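Antiterminator Q protein (Enterobacteria phage SfI, PDB 6JNY) serves as a phage transcription antitermination factor, probably binding RNA polymerase so that it reads through terminators into the genes downstream. Local coordinates at residues H13-L16 and N17-E21; V144-S147 and A148-R152; K120-L123 and A124-R127. One frame throughout, in Å; residues are numbered along the deposited sequence.

Contact 1. Residues H13-L16 and N17-E21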
# COMPACT_ATOMS: atom_id res chain seq x y z
N HIS A 13 13.18 -5.60 1.55
CA HIS A 13 12.49 -4.32 1.42
C HIS A 13 12.95 -3.57 0.18
O HIS A 13 12.13 -3.04 -0.57
CB HIS A 13 12.69 -3.46 2.66
CG HIS A 13 12.05 -2.12 2.55
ND1 HIS A 13 12.70 -1.01 2.04
CD2 HIS A 13 10.79 -1.71 2.85
CE1 HIS A 13 11.87 0.02 2.05
NE2 HIS A 13 10.71 -0.37 2.54
N GLU A 14 14.26 -3.50 -0.06
CA GLU A 14 14.74 -2.78 -1.23
C GLU A 14 14.18 -3.40 -2.51
O GLU A 14 13.76 -2.68 -3.43
CB GLU A 14 16.27 -2.78 -1.28
CG GLU A 14 16.93 -1.99 -0.17
CD GLU A 14 18.43 -2.24 -0.10
OE1 GLU A 14 18.98 -2.87 -1.04
OE2 GLU A 14 19.06 -1.82 0.89
N TRP A 15 14.16 -4.72 -2.59
CA TRP A 15 13.65 -5.43 -3.75
C TRP A 15 12.17 -5.15 -3.94
O TRP A 15 11.73 -4.76 -5.04
CB TRP A 15 13.88 -6.93 -3.54
CG TRP A 15 13.39 -7.81 -4.62
CD1 TRP A 15 14.05 -8.14 -5.77
CD2 TRP A 15 12.12 -8.49 -4.68
NE1 TRP A 15 13.27 -8.97 -6.54
CE2 TRP A 15 12.08 -9.20 -5.90
CE3 TRP A 15 11.02 -8.54 -3.83
CZ2 TRP A 15 10.99 -9.98 -6.27
CZ3 TRP A 15 9.93 -9.33 -4.20
CH2 TRP A 15 9.92 -10.04 -5.41
N LEU A 16 11.37 -5.33 -2.89
CA LEU A 16 9.93 -5.16 -3.03
C LEU A 16 9.56 -3.70 -3.26
O LEU A 16 8.70 -3.40 -4.09
CB LEU A 16 9.19 -5.72 -1.82
CG LEU A 16 7.67 -5.50 -1.84
CD1 LEU A 16 7.05 -6.12 -3.09
CD2 LEU A 16 7.05 -6.07 -0.59
N ASN A 17 10.18 -2.78 -2.52
CA ASN A 17 9.91 -1.37 -2.73
C ASN A 17 10.21 -0.96 -4.16
O ASN A 17 9.45 -0.18 -4.76
CB ASN A 17 10.73 -0.53 -1.75
CG ASN A 17 10.52 0.94 -1.95
OD1 ASN A 17 9.49 1.49 -1.55
ND2 ASN A 17 11.48 1.59 -2.60
N GLY A 18 11.29 -1.49 -4.73
CA GLY A 18 11.60 -1.17 -6.11
C GLY A 18 10.51 -1.62 -7.06
O GLY A 18 10.07 -0.87 -7.93
N TRP A 19 10.04 -2.86 -6.89
CA TRP A 19 8.96 -3.36 -7.74
C TRP A 19 7.69 -2.55 -7.55
O TRP A 19 6.98 -2.26 -8.52
CB TRP A 19 8.69 -4.84 -7.44
CG TRP A 19 9.56 -5.77 -8.22
CD1 TRP A 19 10.46 -6.67 -7.71
CD2 TRP A 19 9.62 -5.90 -9.65
NE1 TRP A 19 11.08 -7.35 -8.74
CE2 TRP A 19 10.57 -6.89 -9.94
CE3 TRP A 19 8.96 -5.27 -10.71
CZ2 TRP A 19 10.88 -7.27 -11.24
CZ3 TRP A 19 9.27 -5.65 -12.00
CH2 TRP A 19 10.22 -6.64 -12.25
N LEU A 20 7.37 -2.18 -6.31
CA LEU A 20 6.14 -1.43 -6.07
C LEU A 20 6.22 -0.01 -6.62
O LEU A 20 5.20 0.54 -7.02
CB LEU A 20 5.76 -1.46 -4.59
CG LEU A 20 5.36 -2.84 -4.06
CD1 LEU A 20 5.06 -2.76 -2.59
CD2 LEU A 20 4.15 -3.39 -4.83
N GLU A 21 7.42 0.58 -6.66
CA GLU A 21 7.57 1.87 -7.33
C GLU A 21 7.31 1.74 -8.84
O GLU A 21 6.64 2.61 -9.43
CB GLU A 21 8.97 2.44 -7.06
CG GLU A 21 9.15 3.04 -5.66
CD GLU A 21 10.59 3.44 -5.35
OE1 GLU A 21 11.48 3.23 -6.20
OE2 GLU A 21 10.84 3.97 -4.24
O HOH W 1 13.90 0.17 -3.19
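W19 presents the CD1-NE1 edge of its indole to one face of W15, one helical turn earlier. W19 CD1 stands 3.5 Å from W15 CE2, offset toward the rim of the face. The six-membered ring of W15 and the five-membered ring of W19 have centroids 4.8 Å apart and planes at 74°, a T-shaped (edge-to-face) pair. The two indoles reach this pose with different first torsions: W15 holds CG anti to its backbone N (chi1 179°), whereas W19 keeps CG beside its own N (chi1 -87°). The same spacing recurs at L16 and L20, where L16 CD1 lies 3.8 Å from L20 CG. N17 CB rides over one face of the H13 imidazole in a CH-pi contact. N17 ND2 makes a weak hydrogen bond to E21 OE2 and also donates to a water, which in turn donates to E14 O, already the acceptor for G18 N; N17 OD1 is hydrogen-bonded to Y88 OH of helix 78-90. Backbone bonds such as L20 N to L16 O, 2.9 Å, set the i to i+4 rhythm. The tryptophans and leucines meet helices 60-74 and 123-155, as is typical of an amphipathic alpha-helix in a helical bundle.

Contact 2. Residues V144-S147 and A148-R152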
# COMPACT_ATOMS: atom_id res chain seq x y z
N VAL A 144 4.20 -13.34 -1.38
CA VAL A 144 3.29 -13.62 -2.48
C VAL A 144 3.88 -13.14 -3.80
O VAL A 144 3.72 -13.80 -4.83
CB VAL A 144 1.91 -13.01 -2.21
CG1 VAL A 144 0.92 -13.41 -3.29
CG2 VAL A 144 1.41 -13.44 -0.84
N LEU A 145 4.53 -11.98 -3.80
CA LEU A 145 5.13 -11.50 -5.04
C LEU A 145 6.36 -12.31 -5.39
O LEU A 145 6.58 -12.63 -6.57
CB LEU A 145 5.49 -10.02 -4.93
CG LEU A 145 5.97 -9.44 -6.27
CD1 LEU A 145 4.89 -9.56 -7.34
CD2 LEU A 145 6.46 -7.99 -6.17
N ASP A 146 7.18 -12.65 -4.40
CA ASP A 146 8.33 -13.50 -4.66
C ASP A 146 7.89 -14.82 -5.26
O ASP A 146 8.48 -15.30 -6.23
CB ASP A 146 9.13 -13.74 -3.37
CG ASP A 146 10.37 -14.57 -3.60
OD1 ASP A 146 11.15 -14.27 -4.53
OD2 ASP A 146 10.58 -15.53 -2.84
N SER A 147 6.84 -15.42 -4.70
CA SER A 147 6.37 -16.69 -5.24
C SER A 147 5.70 -16.51 -6.58
O SER A 147 5.72 -17.42 -7.42
CB SER A 147 5.44 -17.38 -4.24
OG SER A 147 4.15 -16.82 -4.31
N ALA A 148 5.11 -15.34 -6.83
CA ALA A 148 4.46 -15.12 -8.13
C ALA A 148 5.48 -15.09 -9.25
O ALA A 148 5.25 -15.67 -10.32
CB ALA A 148 3.64 -13.83 -8.13
N PHE A 149 6.60 -14.40 -9.05
CA PHE A 149 7.64 -14.39 -10.07
C PHE A 149 8.25 -15.78 -10.24
O PHE A 149 8.53 -16.21 -11.36
CB PHE A 149 8.74 -13.40 -9.68
CG PHE A 149 8.41 -11.96 -9.98
CD1 PHE A 149 7.98 -11.56 -11.23
CD2 PHE A 149 8.56 -11.00 -8.99
CE1 PHE A 149 7.71 -10.23 -11.50
CE2 PHE A 149 8.30 -9.67 -9.25
CZ PHE A 149 7.87 -9.29 -10.49
N LYS A 150 8.46 -16.50 -9.13
CA LYS A 150 9.05 -17.83 -9.22
C LYS A 150 8.10 -18.81 -9.89
O LYS A 150 8.53 -19.69 -10.64
CB LYS A 150 9.46 -18.32 -7.83
CG LYS A 150 10.72 -17.63 -7.31
CD LYS A 150 11.02 -17.98 -5.87
CE LYS A 150 12.28 -17.23 -5.42
NZ LYS A 150 12.50 -17.32 -3.96
N ASN A 151 6.79 -18.66 -9.63
CA ASN A 151 5.80 -19.51 -10.29
C ASN A 151 5.80 -19.28 -11.79
O ASN A 151 5.75 -20.24 -12.57
CB ASN A 151 4.41 -19.25 -9.70
CG ASN A 151 3.31 -20.06 -10.38
OD1 ASN A 151 3.26 -21.28 -10.25
ND2 ASN A 151 2.43 -19.37 -11.09
N ARG A 152 5.87 -18.01 -12.21
CA ARG A 152 5.91 -17.72 -13.64
C ARG A 152 7.14 -18.32 -14.30
O ARG A 152 7.05 -18.93 -15.37
CB ARG A 152 5.86 -16.21 -13.87
CG ARG A 152 5.90 -15.82 -15.34
CD ARG A 152 5.64 -14.35 -15.52
NE ARG A 152 6.80 -13.55 -15.12
CZ ARG A 152 6.84 -12.22 -15.16
NH1 ARG A 152 5.79 -11.53 -15.58
NH2 ARG A 152 7.94 -11.58 -14.78
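K150 leans back over the preceding turn and reaches D146 along its whole length. Its CB lies 3.6 Å from D146 O, the carbonyl that also accepts the backbone N-H of K150. CG sits beside the backbone N (chi1 -74°), which brings it closer to this oxygen, at 3.4 Å from D146 O. CD passes between the backbone and the carboxylate, in touch with both D146 O and D146 OD2. CE then comes alongside the acid, 3.3 Å from D146 OD1. At the tip, K150 NZ closes a salt bridge with D146 OD2 at 2.9 Å, meeting that oxygen on its syn side and 16° out of the carboxylate plane. The extended lysine chain spans the turn, while D146 carries its carboxylate anti to the backbone N (chi1 -178°), and the two side chains meet at an angle, which probably offsets the two charges at the helix surface.

L145 and F149 form the inward counterpart, side by side and pointing the same way. F149 CE2 is 3.8 Å from L145 CG and also touches both methyls of that leucine. S147 turns its hydroxyl back on the helix: S147 OG donates to V144 O at 3.1 Å, from above the carbonyl plane, and A148 N reaches V144 O from the same face at 2.9 Å. Two donors thus share one carbonyl.

Residues 144-152 belong to the C-terminal part of helix 123-155. V144, L145 and A148 rest on helix 60-74, and R152 adds a salt bridge to D62 there, while L145 and F149 pack against W15 of helix 10-28.

Contact 3. Residues K120-L123 and A124-R127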
# COMPACT_ATOMS: atom_id res chain seq x y z
N LYS A 120 -9.34 12.58 19.44
CA LYS A 120 -8.80 12.26 18.13
C LYS A 120 -7.28 12.07 18.24
O LYS A 120 -6.63 12.67 19.09
CB LYS A 120 -9.12 13.38 17.14
CG LYS A 120 -10.53 13.31 16.60
CD LYS A 120 -10.82 14.41 15.60
CE LYS A 120 -12.31 14.48 15.31
NZ LYS A 120 -12.64 15.47 14.24
N PRO A 121 -6.70 11.21 17.40
CA PRO A 121 -5.27 10.93 17.52
C PRO A 121 -4.42 12.13 17.12
O PRO A 121 -4.79 12.94 16.27
CB PRO A 121 -5.06 9.75 16.55
CG PRO A 121 -6.14 9.89 15.56
CD PRO A 121 -7.33 10.43 16.33
N SER A 122 -3.26 12.23 17.76
CA SER A 122 -2.30 13.27 17.45
C SER A 122 -1.72 13.05 16.06
O SER A 122 -1.85 11.97 15.46
CB SER A 122 -1.18 13.29 18.48
OG SER A 122 -0.32 12.17 18.34
N LEU A 123 -1.08 14.10 15.52
CA LEU A 123 -0.41 13.95 14.23
C LEU A 123 0.76 12.98 14.34
O LEU A 123 1.00 12.19 13.42
CB LEU A 123 0.05 15.32 13.72
CG LEU A 123 0.71 15.36 12.34
CD1 LEU A 123 -0.26 14.94 11.25
CD2 LEU A 123 1.24 16.77 12.07
N ALA A 124 1.49 13.02 15.45
CA ALA A 124 2.59 12.07 15.65
C ALA A 124 2.08 10.64 15.62
O ALA A 124 2.73 9.75 15.06
CB ALA A 124 3.30 12.37 16.96
N THR A 125 0.92 10.39 16.24
CA THR A 125 0.34 9.05 16.23
C THR A 125 -0.05 8.65 14.82
O THR A 125 0.20 7.51 14.40
CB THR A 125 -0.88 9.01 17.15
OG1 THR A 125 -0.45 9.21 18.50
CG2 THR A 125 -1.59 7.66 17.05
N CYS A 126 -0.66 9.56 14.06
CA CYS A 126 -1.07 9.24 12.70
C CYS A 126 0.13 8.96 11.81
O CYS A 126 0.09 8.06 10.96
CB CYS A 126 -1.92 10.37 12.14
SG CYS A 126 -3.53 10.51 12.97
N ARG A 127 1.23 9.70 12.00
CA ARG A 127 2.44 9.42 11.22
C ARG A 127 2.97 8.02 11.52
O ARG A 127 3.37 7.29 10.60
CB ARG A 127 3.52 10.45 11.53
CG ARG A 127 3.26 11.78 10.90
CD ARG A 127 4.20 12.82 11.47
NE ARG A 127 4.03 14.08 10.78
CZ ARG A 127 4.55 15.23 11.18
NH1 ARG A 127 5.28 15.28 12.28
NH2 ARG A 127 4.34 16.33 10.47
O HOH W 2 -2.49 10.23 19.83
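S122 and T125 join hydroxyls across the first turn of helix 123-155: S122 OG and T125 OG1 are hydrogen-bonded at 3.0 Å. A water adds a second link, accepting from S122 N at 3.0 Å and lying 2.6 Å from T125 OG1. The main chain of S122 and the side chain of T125 are thereby tied together through solvent. S122 occupies the N-cap, with OG between the backbone N and the carbonyl carbon (chi1 72°), which swings it over the helix start. Its carbonyl begins the helical bonding, since C126 N donates to S122 O at 3.0 Å.

On the buried side, P121 CG lies against C126 SG at 3.7 Å, and P121 CB approaches T125 CG2. This places the proline ring against the side of the new helix. One turn along, L123 CD2 sits over one face of the R127 guanidinium, offset toward its rim and 3.5 Å from R127 NH2. R127 reaches it with a chain extended from CG to NE, while its backbone N donates to L123 O.

Farther out, helix 94-103 packs against this turn: Y101 touches C126, H102 touches L123, and H95 and A98 meet R127. R108, from strand 108-112, touches both P121 and T125. Serine and threonine here occupy the N-cap and N3 positions used by a capping box, with T125 OG1 linked to S122 N through a water. This N-cap turn marks the passage from a beta-hairpin into a long helix, in a family placed among helix-turn-helix proteins.

In the fold
Along the chain the order is contact 1, contact 3, contact 2. Contacts 2 and 3 share helix 123-155, one toward its C-terminal end and the other at its start; their centres are 36 Å apart, on opposite sides of the chain's centre. Contact 1, on helix 10-28, meets contact 2 with centres 14 Å apart: L16 CD1 is 3.7 Å from L145 CD2, and W19 NE1 is 3.7 Å from F149 CE2. Contact 3 stays about 13 Å from contact 1 at the nearest atoms. The long helix thus runs from the hairpin of strands 108-112 and 115-119 to an aromatic cluster with the N-terminal helix, so that helix 10-28 packs against its C-terminal part.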